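Local atomic coordinates of DUF1254 domain-containing protein (Vibrio parahaemolyticus, PDB entry 3U07), a protein that is of unknown function, pairs a DUF1254 with a DUF1214 family region, and is probably exported from the cytoplasm. Residues I97-L111 against F124-F138. The protein carries 2 engineered substitutions. Sequence-based numbering, arbitrary orientation.
Sequences IVSVPDMDEGRYWIL and FSSRTRGTKGGQFMF
Two beta-sheets of the DUF1254 region face each other here, and both segments run from one sheet to the other: strands 97-100 and 134-138 pair antiparallel in the first, strands 109-111 and 124-125 in the second. Where the two segments pass from one sheet to the other, the indole of Trp-109 fills the bend. With chi1 at 63°, its CG is wedged between the backbone N and C, which turns the ring toward helix 126-129. Ser-125 CA sits over the six-membered ring, 3.8 Å from its centroid, a CH-pi contact, while the CE methyl of selenomethionine Met-103 lies over the opposite face, toward its rim. At the ring's edge, Trp-109 NE1 donates to Gly-130 O (2.9 Å), nearly in line with the carbonyl; the backbone N of Trp-109 donates to Ser-126 OG (3.2 Å).

Between the sheets, Leu-111 CD2 reaches the edge of the Phe-124 ring at CD2 (4.1 Å) and also packs on Phe-136. Val-100 CB meets the edge of Phe-136 at CE2 (3.9 Å), and Val-98 CG2 touches Phe-138 CE1. On the other face of the first sheet, Gln-135 bends at chi2 (-60°), and Gln-135 OE1 accepts from Ser-99 OG at 2.5 Å, in the carbonyl plane; Arg-189 also bonds that OG.

Nearer solvent, Asp-102 OD2 forms a salt bridge with Lys-132 NZ (2.7 Å) on the syn side, and OD1 accepts from Gly-133 N on the anti side, tying the two connecting segments together. Apolar packing thus joins the sheets, while the NE1 bond and the contacts on both ring faces probably limit rotation of the Trp-109 indole.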
ATOM      1  N   ILE A  97     -15.104 -13.424  -5.864  1.00 22.10           N
ATOM      2  CA  ILE A  97     -15.356 -13.384  -4.440  1.00 21.08           C
ATOM      3  C   ILE A  97     -14.143 -13.818  -3.632  1.00 23.90           C
ATOM      4  O   ILE A  97     -13.566 -14.882  -3.860  1.00 24.97           O
ATOM      5  CB  ILE A  97     -16.570 -14.286  -4.098  1.00 18.93           C
ATOM      6  CG1 ILE A  97     -17.831 -13.691  -4.731  1.00 16.86           C
ATOM      7  CG2 ILE A  97     -16.721 -14.427  -2.592  1.00 16.19           C
ATOM      8  CD1 ILE A  97     -19.006 -14.647  -4.777  1.00 23.11           C
ATOM      9  N   VAL A  98     -13.745 -12.966  -2.700  1.00 19.42           N
ATOM     10  CA  VAL A  98     -12.626 -13.266  -1.831  1.00 18.08           C
ATOM     11  C   VAL A  98     -13.237 -13.717  -0.516  1.00 18.09           C
ATOM     12  O   VAL A  98     -14.053 -13.005   0.080  1.00 15.86           O
ATOM     13  CB  VAL A  98     -11.740 -12.023  -1.612  1.00 21.07           C
ATOM     14  CG1 VAL A  98     -10.622 -12.346  -0.622  1.00 20.76           C
ATOM     15  CG2 VAL A  98     -11.151 -11.571  -2.950  1.00 19.52           C
ATOM     16  N   SER A  99     -12.867 -14.917  -0.085  1.00 22.94           N
ATOM     17  CA  SER A  99     -13.385 -15.471   1.158  1.00 22.79           C
ATOM     18  C   SER A  99     -12.396 -15.252   2.293  1.00 25.17           C
ATOM     19  O   SER A  99     -11.210 -15.564   2.173  1.00 27.27           O
ATOM     20  CB  SER A  99     -13.654 -16.973   1.009  1.00 24.87           C
ATOM     21  OG  SER A  99     -14.589 -17.236  -0.021  1.00 26.72           O
ATOM     22  N   VAL A 100     -12.904 -14.702   3.390  1.00 22.35           N
ATOM     23  CA  VAL A 100     -12.105 -14.440   4.578  1.00 23.00           C
ATOM     24  C   VAL A 100     -12.838 -15.046   5.772  1.00 24.21           C
ATOM     25  O   VAL A 100     -13.990 -14.701   6.045  1.00 26.90           O
ATOM     26  CB  VAL A 100     -11.921 -12.919   4.798  1.00 18.36           C
ATOM     27  CG1 VAL A 100     -11.221 -12.660   6.122  1.00 21.73           C
ATOM     28  CG2 VAL A 100     -11.098 -12.332   3.657  1.00 22.77           C
ATOM     29  N   PRO A 101     -12.179 -15.967   6.494  1.00 29.22           N
ATOM     30  CA  PRO A 101     -12.748 -16.642   7.667  1.00 24.04           C
ATOM     31  C   PRO A 101     -12.831 -15.726   8.879  1.00 27.72           C
ATOM     32  O   PRO A 101     -12.088 -14.750   8.967  1.00 26.73           O
ATOM     33  CB  PRO A 101     -11.759 -17.774   7.919  1.00 29.20           C
ATOM     34  CG  PRO A 101     -10.442 -17.135   7.546  1.00 27.19           C
ATOM     35  CD  PRO A 101     -10.803 -16.437   6.239  1.00 27.21           C
ATOM     36  N   ASP A 102     -13.742 -16.023   9.804  1.00 25.52           N
ATOM     37  CA  ASP A 102     -13.811 -15.233  11.025  1.00 27.26           C
ATOM     38  C   ASP A 102     -12.451 -15.496  11.688  1.00 21.70           C
ATOM     39  O   ASP A 102     -11.957 -16.632  11.690  1.00 24.70           O
ATOM     40  CB  ASP A 102     -14.955 -15.707  11.932  1.00 29.19           C
ATOM     41  CG  ASP A 102     -16.332 -15.285  11.415  1.00 33.20           C
ATOM     42  OD1 ASP A 102     -16.395 -14.466  10.472  1.00 31.67           O
ATOM     43  OD2 ASP A 102     -17.351 -15.766  11.956  1.00 33.72           O
HETATM   44  N   MSE A 103     -11.836 -14.449  12.225  1.00 23.79           N
HETATM   45  CA  MSE A 103     -10.521 -14.571  12.851  1.00 25.87           C
HETATM   46  C   MSE A 103     -10.648 -14.624  14.364  1.00 28.77           C
HETATM   47  O   MSE A 103     -11.728 -14.392  14.911  1.00 31.18           O
HETATM   48  CB  MSE A 103      -9.647 -13.377  12.452  1.00 34.85           C
HETATM   49  CG  MSE A 103      -8.288 -13.729  11.847  1.00 52.05           C
HETATM   50 SE   MSE A 103      -8.382 -14.191   9.966  0.79 40.99          SE
HETATM   51  CE  MSE A 103      -9.335 -12.644   9.340  1.00 71.90           C
ATOM     52  N   ASP A 104      -9.541 -14.922  15.040  1.00 26.89           N
ATOM     53  CA  ASP A 104      -9.552 -14.999  16.497  1.00 22.36           C
ATOM     54  C   ASP A 104      -9.459 -13.622  17.130  1.00 26.23           C
ATOM     55  O   ASP A 104      -8.797 -12.725  16.605  1.00 23.88           O
ATOM     56  CB  ASP A 104      -8.432 -15.924  16.998  1.00 27.50           C
ATOM     57  CG  ASP A 104      -7.056 -15.561  16.449  1.00 33.64           C
ATOM     58  OD1 ASP A 104      -6.959 -14.935  15.369  1.00 30.08           O
ATOM     59  OD2 ASP A 104      -6.060 -15.935  17.103  1.00 32.80           O
ATOM     60  N   GLU A 105     -10.148 -13.454  18.253  1.00 25.22           N
ATOM     61  CA  GLU A 105     -10.177 -12.177  18.953  1.00 31.08           C
ATOM     62  C   GLU A 105      -8.807 -11.551  19.167  1.00 31.35           C
ATOM     63  O   GLU A 105      -7.861 -12.222  19.589  1.00 26.57           O
ATOM     64  CB  GLU A 105     -10.873 -12.328  20.308  1.00 40.75           C
ATOM     65  CG  GLU A 105     -11.026 -11.013  21.048  1.00 39.72           C
ATOM     66  CD  GLU A 105     -11.809 -11.155  22.334  1.00 52.68           C
ATOM     67  OE1 GLU A 105     -11.184 -11.196  23.416  1.00 54.67           O
ATOM     68  OE2 GLU A 105     -13.052 -11.232  22.254  1.00 54.90           O
ATOM     69  N   GLY A 106      -8.714 -10.256  18.875  1.00 33.87           N
ATOM     70  CA  GLY A 106      -7.465  -9.540  19.057  1.00 35.71           C
ATOM     71  C   GLY A 106      -6.486  -9.514  17.896  1.00 33.72           C
ATOM     72  O   GLY A 106      -5.668  -8.602  17.812  1.00 36.18           O
ATOM     73  N   ARG A 107      -6.557 -10.489  16.994  1.00 24.08           N
ATOM     74  CA  ARG A 107      -5.623 -10.522  15.880  1.00 24.37           C
ATOM     75  C   ARG A 107      -5.932  -9.498  14.794  1.00 26.57           C
ATOM     76  O   ARG A 107      -7.044  -9.454  14.265  1.00 23.82           O
ATOM     77  CB  ARG A 107      -5.578 -11.921  15.263  1.00 24.92           C
ATOM     78  CG  ARG A 107      -4.445 -12.108  14.259  1.00 20.17           C
ATOM     79  CD  ARG A 107      -4.461 -13.495  13.653  1.00 24.68           C
ATOM     80  NE  ARG A 107      -4.371 -14.536  14.674  1.00 30.96           N
ATOM     81  CZ  ARG A 107      -3.259 -14.861  15.328  1.00 35.84           C
ATOM     82  NH1 ARG A 107      -2.120 -14.229  15.069  1.00 32.28           N
ATOM     83  NH2 ARG A 107      -3.290 -15.814  16.250  1.00 35.90           N
ATOM     84  N   TYR A 108      -4.949  -8.659  14.479  1.00 22.61           N
ATOM     85  CA  TYR A 108      -5.119  -7.653  13.436  1.00 25.22           C
ATOM     86  C   TYR A 108      -5.054  -8.340  12.075  1.00 24.56           C
ATOM     87  O   TYR A 108      -4.254  -9.254  11.868  1.00 25.88           O
ATOM     88  CB  TYR A 108      -4.007  -6.599  13.487  1.00 23.46           C
ATOM     89  CG  TYR A 108      -4.082  -5.588  12.356  1.00 23.87           C
ATOM     90  CD1 TYR A 108      -4.893  -4.458  12.456  1.00 30.99           C
ATOM     91  CD2 TYR A 108      -3.383  -5.786  11.167  1.00 24.53           C
ATOM     92  CE1 TYR A 108      -5.011  -3.554  11.400  1.00 28.29           C
ATOM     93  CE2 TYR A 108      -3.496  -4.884  10.099  1.00 28.04           C
ATOM     94  CZ  TYR A 108      -4.313  -3.774  10.225  1.00 28.79           C
ATOM     95  OH  TYR A 108      -4.445  -2.882   9.179  1.00 25.00           O
ATOM     96  N   TRP A 109      -5.911  -7.903  11.159  1.00 27.90           N
ATOM     97  CA  TRP A 109      -5.928  -8.437   9.799  1.00 24.03           C
ATOM     98  C   TRP A 109      -6.558  -7.400   8.898  1.00 22.40           C
ATOM     99  O   TRP A 109      -7.328  -6.551   9.354  1.00 26.98           O
ATOM    100  CB  TRP A 109      -6.729  -9.736   9.701  1.00 24.81           C
ATOM    101  CG  TRP A 109      -8.186  -9.588  10.042  1.00 21.04           C
ATOM    102  CD1 TRP A 109      -8.754  -9.683  11.280  1.00 27.89           C
ATOM    103  CD2 TRP A 109      -9.256  -9.319   9.129  1.00 22.39           C
ATOM    104  NE1 TRP A 109     -10.113  -9.496  11.195  1.00 30.26           N
ATOM    105  CE2 TRP A 109     -10.449  -9.273   9.887  1.00 25.54           C
ATOM    106  CE3 TRP A 109      -9.323  -9.119   7.744  1.00 21.40           C
ATOM    107  CZ2 TRP A 109     -11.697  -9.029   9.303  1.00 18.53           C
ATOM    108  CZ3 TRP A 109     -10.563  -8.877   7.163  1.00 25.76           C
ATOM    109  CH2 TRP A 109     -11.734  -8.836   7.942  1.00 23.94           C
ATOM    110  N   ILE A 110      -6.224  -7.460   7.618  1.00 18.01           N
ATOM    111  CA  ILE A 110      -6.783  -6.514   6.669  1.00 17.09           C
ATOM    112  C   ILE A 110      -6.739  -7.056   5.247  1.00 18.75           C
ATOM    113  O   ILE A 110      -5.766  -7.703   4.849  1.00 22.45           O
ATOM    114  CB  ILE A 110      -6.025  -5.159   6.725  1.00 30.21           C
ATOM    115  CG1 ILE A 110      -6.682  -4.149   5.784  1.00 25.66           C
ATOM    116  CG2 ILE A 110      -4.551  -5.366   6.370  1.00 25.23           C
ATOM    117  CD1 ILE A 110      -6.261  -2.726   6.045  1.00 20.56           C
ATOM    118  N   LEU A 111      -7.825  -6.838   4.511  1.00 18.99           N
ATOM    119  CA  LEU A 111      -7.905  -7.230   3.104  1.00 18.62           C
ATOM    120  C   LEU A 111      -7.897  -5.869   2.410  1.00 21.66           C
ATOM    121  O   LEU A 111      -8.814  -5.067   2.581  1.00 20.13           O
ATOM    122  CB  LEU A 111      -9.201  -7.985   2.804  1.00 15.27           C
ATOM    123  CG  LEU A 111      -9.545  -8.215   1.324  1.00 19.60           C
ATOM    124  CD1 LEU A 111      -8.398  -8.927   0.615  1.00 21.08           C
ATOM    125  CD2 LEU A 111     -10.824  -9.035   1.234  1.00 20.22           C
ATOM    126  N   PHE A 124     -11.125  -4.034   4.146  1.00 15.96           N
ATOM    127  CA  PHE A 124     -11.886  -4.750   5.161  1.00 19.66           C
ATOM    128  C   PHE A 124     -10.871  -5.192   6.201  1.00 17.20           C
ATOM    129  O   PHE A 124      -9.833  -5.757   5.856  1.00 20.33           O
ATOM    130  CB  PHE A 124     -12.574  -5.978   4.556  1.00 18.65           C
ATOM    131  CG  PHE A 124     -13.585  -5.643   3.497  1.00 20.93           C
ATOM    132  CD1 PHE A 124     -14.754  -4.958   3.826  1.00 17.95           C
ATOM    133  CD2 PHE A 124     -13.360  -5.995   2.165  1.00 21.40           C
ATOM    134  CE1 PHE A 124     -15.688  -4.628   2.843  1.00 23.27           C
ATOM    135  CE2 PHE A 124     -14.286  -5.671   1.175  1.00 18.66           C
ATOM    136  CZ  PHE A 124     -15.454  -4.984   1.512  1.00 19.54           C
ATOM    137  N   SER A 125     -11.155  -4.936   7.472  1.00 18.00           N
ATOM    138  CA  SER A 125     -10.204  -5.330   8.501  1.00 18.24           C
ATOM    139  C   SER A 125     -10.754  -5.336   9.915  1.00 25.13           C
ATOM    140  O   SER A 125     -11.863  -4.856  10.186  1.00 22.42           O
ATOM    141  CB  SER A 125      -8.979  -4.413   8.461  1.00 25.90           C
ATOM    142  OG  SER A 125      -9.138  -3.322   9.346  1.00 29.54           O
ATOM    143  N   SER A 126      -9.945  -5.896  10.808  1.00 20.40           N
ATOM    144  CA  SER A 126     -10.247  -5.999  12.225  1.00 22.08           C
ATOM    145  C   SER A 126     -10.537  -4.622  12.821  1.00 22.78           C
ATOM    146  O   SER A 126     -11.332  -4.490  13.749  1.00 25.37           O
ATOM    147  CB  SER A 126      -9.051  -6.620  12.948  1.00 23.74           C
ATOM    148  OG  SER A 126      -7.858  -5.908  12.647  1.00 22.79           O
ATOM    149  N   ARG A 127      -9.883  -3.598  12.285  1.00 18.69           N
ATOM    150  CA  ARG A 127     -10.067  -2.237  12.776  1.00 23.44           C
ATOM    151  C   ARG A 127     -11.535  -1.835  12.759  1.00 28.01           C
ATOM    152  O   ARG A 127     -12.012  -1.142  13.655  1.00 21.03           O
ATOM    153  CB  ARG A 127      -9.270  -1.248  11.918  1.00 19.97           C
ATOM    154  CG  ARG A 127      -9.323   0.183  12.424  1.00 17.71           C
ATOM    155  CD  ARG A 127      -8.558   1.134  11.506  1.00 22.95           C
ATOM    156  NE  ARG A 127      -9.308   1.478  10.301  1.00 19.08           N
ATOM    157  CZ  ARG A 127     -10.254   2.410  10.248  1.00 28.61           C
ATOM    158  NH1 ARG A 127     -10.573   3.105  11.332  1.00 25.05           N
ATOM    159  NH2 ARG A 127     -10.888   2.646   9.105  1.00 23.21           N
ATOM    160  N   THR A 128     -12.254  -2.276  11.732  1.00 22.96           N
ATOM    161  CA  THR A 128     -13.655  -1.915  11.610  1.00 24.40           C
ATOM    162  C   THR A 128     -14.631  -3.090  11.645  1.00 20.44           C
ATOM    163  O   THR A 128     -15.841  -2.883  11.660  1.00 25.47           O
ATOM    164  CB  THR A 128     -13.893  -1.088  10.312  1.00 31.41           C
ATOM    165  OG1 THR A 128     -13.387  -1.807   9.180  1.00 24.37           O
ATOM    166  CG2 THR A 128     -13.187   0.260  10.398  1.00 27.28           C
ATOM    167  N   ARG A 129     -14.118  -4.315  11.664  1.00 17.81           N
ATOM    168  CA  ARG A 129     -14.994  -5.488  11.698  1.00 25.20           C
ATOM    169  C   ARG A 129     -14.693  -6.419  12.869  1.00 24.28           C
ATOM    170  O   ARG A 129     -15.476  -7.321  13.168  1.00 21.56           O
ATOM    171  CB  ARG A 129     -14.867  -6.305  10.406  1.00 19.38           C
ATOM    172  CG  ARG A 129     -15.225  -5.579   9.131  1.00 15.79           C
ATOM    173  CD  ARG A 129     -14.952  -6.480   7.942  1.00 17.20           C
ATOM    174  NE  ARG A 129     -15.861  -7.623   7.898  1.00 18.02           N
ATOM    175  CZ  ARG A 129     -17.123  -7.565   7.475  1.00 22.58           C
ATOM    176  NH1 ARG A 129     -17.636  -6.415   7.054  1.00 20.58           N
ATOM    177  NH2 ARG A 129     -17.873  -8.659   7.466  1.00 24.74           N
ATOM    178  N   GLY A 130     -13.567  -6.201  13.534  1.00 24.07           N
ATOM    179  CA  GLY A 130     -13.203  -7.082  14.628  1.00 20.73           C
ATOM    180  C   GLY A 130     -12.828  -8.431  14.037  1.00 26.01           C
ATOM    181  O   GLY A 130     -12.092  -8.510  13.055  1.00 20.90           O
ATOM    182  N   THR A 131     -13.359  -9.500  14.616  1.00 20.49           N
ATOM    183  CA  THR A 131     -13.076 -10.853  14.155  1.00 20.68           C
ATOM    184  C   THR A 131     -13.873 -11.278  12.918  1.00 22.92           C
ATOM    185  O   THR A 131     -13.571 -12.304  12.303  1.00 26.90           O
ATOM    186  CB  THR A 131     -13.406 -11.878  15.253  1.00 29.37           C
ATOM    187  OG1 THR A 131     -14.794 -11.765  15.599  1.00 31.33           O
ATOM    188  CG2 THR A 131     -12.554 -11.639  16.495  1.00 27.62           C
ATOM    189  N   LYS A 132     -14.882 -10.495  12.561  1.00 20.41           N
ATOM    190  CA  LYS A 132     -15.768 -10.834  11.448  1.00 18.47           C
ATOM    191  C   LYS A 132     -15.201 -10.748  10.035  1.00 20.51           C
ATOM    192  O   LYS A 132     -14.922  -9.662   9.527  1.00 20.33           O
ATOM    193  CB  LYS A 132     -17.049  -9.987  11.540  1.00 24.74           C
ATOM    194  CG  LYS A 132     -18.255 -10.624  10.865  1.00 35.17           C
ATOM    195  CD  LYS A 132     -18.604 -11.910  11.591  1.00 44.27           C
ATOM    196  CE  LYS A 132     -19.487 -12.831  10.768  1.00 47.92           C
ATOM    197  NZ  LYS A 132     -19.521 -14.206  11.360  1.00 45.53           N
ATOM    198  N   GLY A 133     -15.038 -11.914   9.415  1.00 25.18           N
ATOM    199  CA  GLY A 133     -14.545 -11.981   8.055  1.00 18.73           C
ATOM    200  C   GLY A 133     -15.776 -11.998   7.166  1.00 22.56           C
ATOM    201  O   GLY A 133     -16.760 -11.315   7.473  1.00 18.75           O
ATOM    202  N   GLY A 134     -15.742 -12.761   6.074  1.00 18.38           N
ATOM    203  CA  GLY A 134     -16.905 -12.818   5.203  1.00 19.78           C
ATOM    204  C   GLY A 134     -16.616 -13.138   3.751  1.00 21.81           C
ATOM    205  O   GLY A 134     -15.487 -13.463   3.382  1.00 17.69           O
ATOM    206  N   GLN A 135     -17.659 -13.065   2.928  1.00 21.57           N
ATOM    207  CA  GLN A 135     -17.546 -13.324   1.499  1.00 19.69           C
ATOM    208  C   GLN A 135     -17.609 -11.953   0.837  1.00 15.95           C
ATOM    209  O   GLN A 135     -18.658 -11.318   0.814  1.00 19.30           O
ATOM    210  CB  GLN A 135     -18.712 -14.197   1.022  1.00 18.43           C
ATOM    211  CG  GLN A 135     -18.809 -15.564   1.693  1.00 21.40           C
ATOM    212  CD  GLN A 135     -17.576 -16.425   1.477  1.00 27.08           C
ATOM    213  OE1 GLN A 135     -16.777 -16.181   0.573  1.00 27.24           O
ATOM    214  NE2 GLN A 135     -17.428 -17.455   2.299  1.00 30.87           N
ATOM    215  N   PHE A 136     -16.484 -11.497   0.300  1.00 14.37           N
ATOM    216  CA  PHE A 136     -16.419 -10.181  -0.315  1.00 13.29           C
ATOM    217  C   PHE A 136     -16.359 -10.291  -1.823  1.00 16.22           C
ATOM    218  O   PHE A 136     -15.414 -10.840  -2.386  1.00 17.71           O
ATOM    219  CB  PHE A 136     -15.205  -9.434   0.249  1.00 12.31           C
ATOM    220  CG  PHE A 136     -15.211  -9.352   1.756  1.00 17.25           C
ATOM    221  CD1 PHE A 136     -16.078  -8.485   2.410  1.00 18.39           C
ATOM    222  CD2 PHE A 136     -14.384 -10.170   2.519  1.00 19.23           C
ATOM    223  CE1 PHE A 136     -16.123  -8.430   3.807  1.00 20.15           C
ATOM    224  CE2 PHE A 136     -14.422 -10.122   3.919  1.00 20.02           C
ATOM    225  CZ  PHE A 136     -15.295  -9.250   4.560  1.00 15.73           C
HETATM  226  N   MSE A 137     -17.392  -9.774  -2.477  1.00 15.88           N
HETATM  227  CA  MSE A 137     -17.463  -9.852  -3.921  1.00 17.72           C
HETATM  228  C   MSE A 137     -17.026  -8.567  -4.599  1.00 16.15           C
HETATM  229  O   MSE A 137     -17.484  -7.482  -4.254  1.00 15.04           O
HETATM  230  CB  MSE A 137     -18.894 -10.213  -4.358  1.00 12.58           C
HETATM  231  CG  MSE A 137     -19.026 -10.522  -5.848  1.00 14.73           C
HETATM  232 SE   MSE A 137     -20.819 -11.117  -6.383  0.78 26.61          SE
HETATM  233  CE  MSE A 137     -21.512  -9.398  -6.842  1.00 23.08           C
ATOM    234  N   PHE A 138     -16.123  -8.711  -5.560  1.00 13.06           N
ATOM    235  CA  PHE A 138     -15.623  -7.590  -6.333  1.00 15.34           C
ATOM    236  C   PHE A 138     -16.207  -7.735  -7.729  1.00 16.94           C
ATOM    237  O   PHE A 138     -16.048  -8.774  -8.370  1.00 13.72           O
ATOM    238  CB  PHE A 138     -14.094  -7.629  -6.390  1.00 15.92           C
ATOM    239  CG  PHE A 138     -13.453  -7.476  -5.052  1.00 16.19           C
ATOM    240  CD1 PHE A 138     -13.436  -8.538  -4.152  1.00 13.57           C
ATOM    241  CD2 PHE A 138     -12.933  -6.245  -4.658  1.00 14.85           C
ATOM    242  CE1 PHE A 138     -12.912  -8.379  -2.870  1.00 18.40           C
ATOM    243  CE2 PHE A 138     -12.404  -6.070  -3.378  1.00 17.49           C
ATOM    244  CZ  PHE A 138     -12.396  -7.139  -2.484  1.00 20.75           C
TER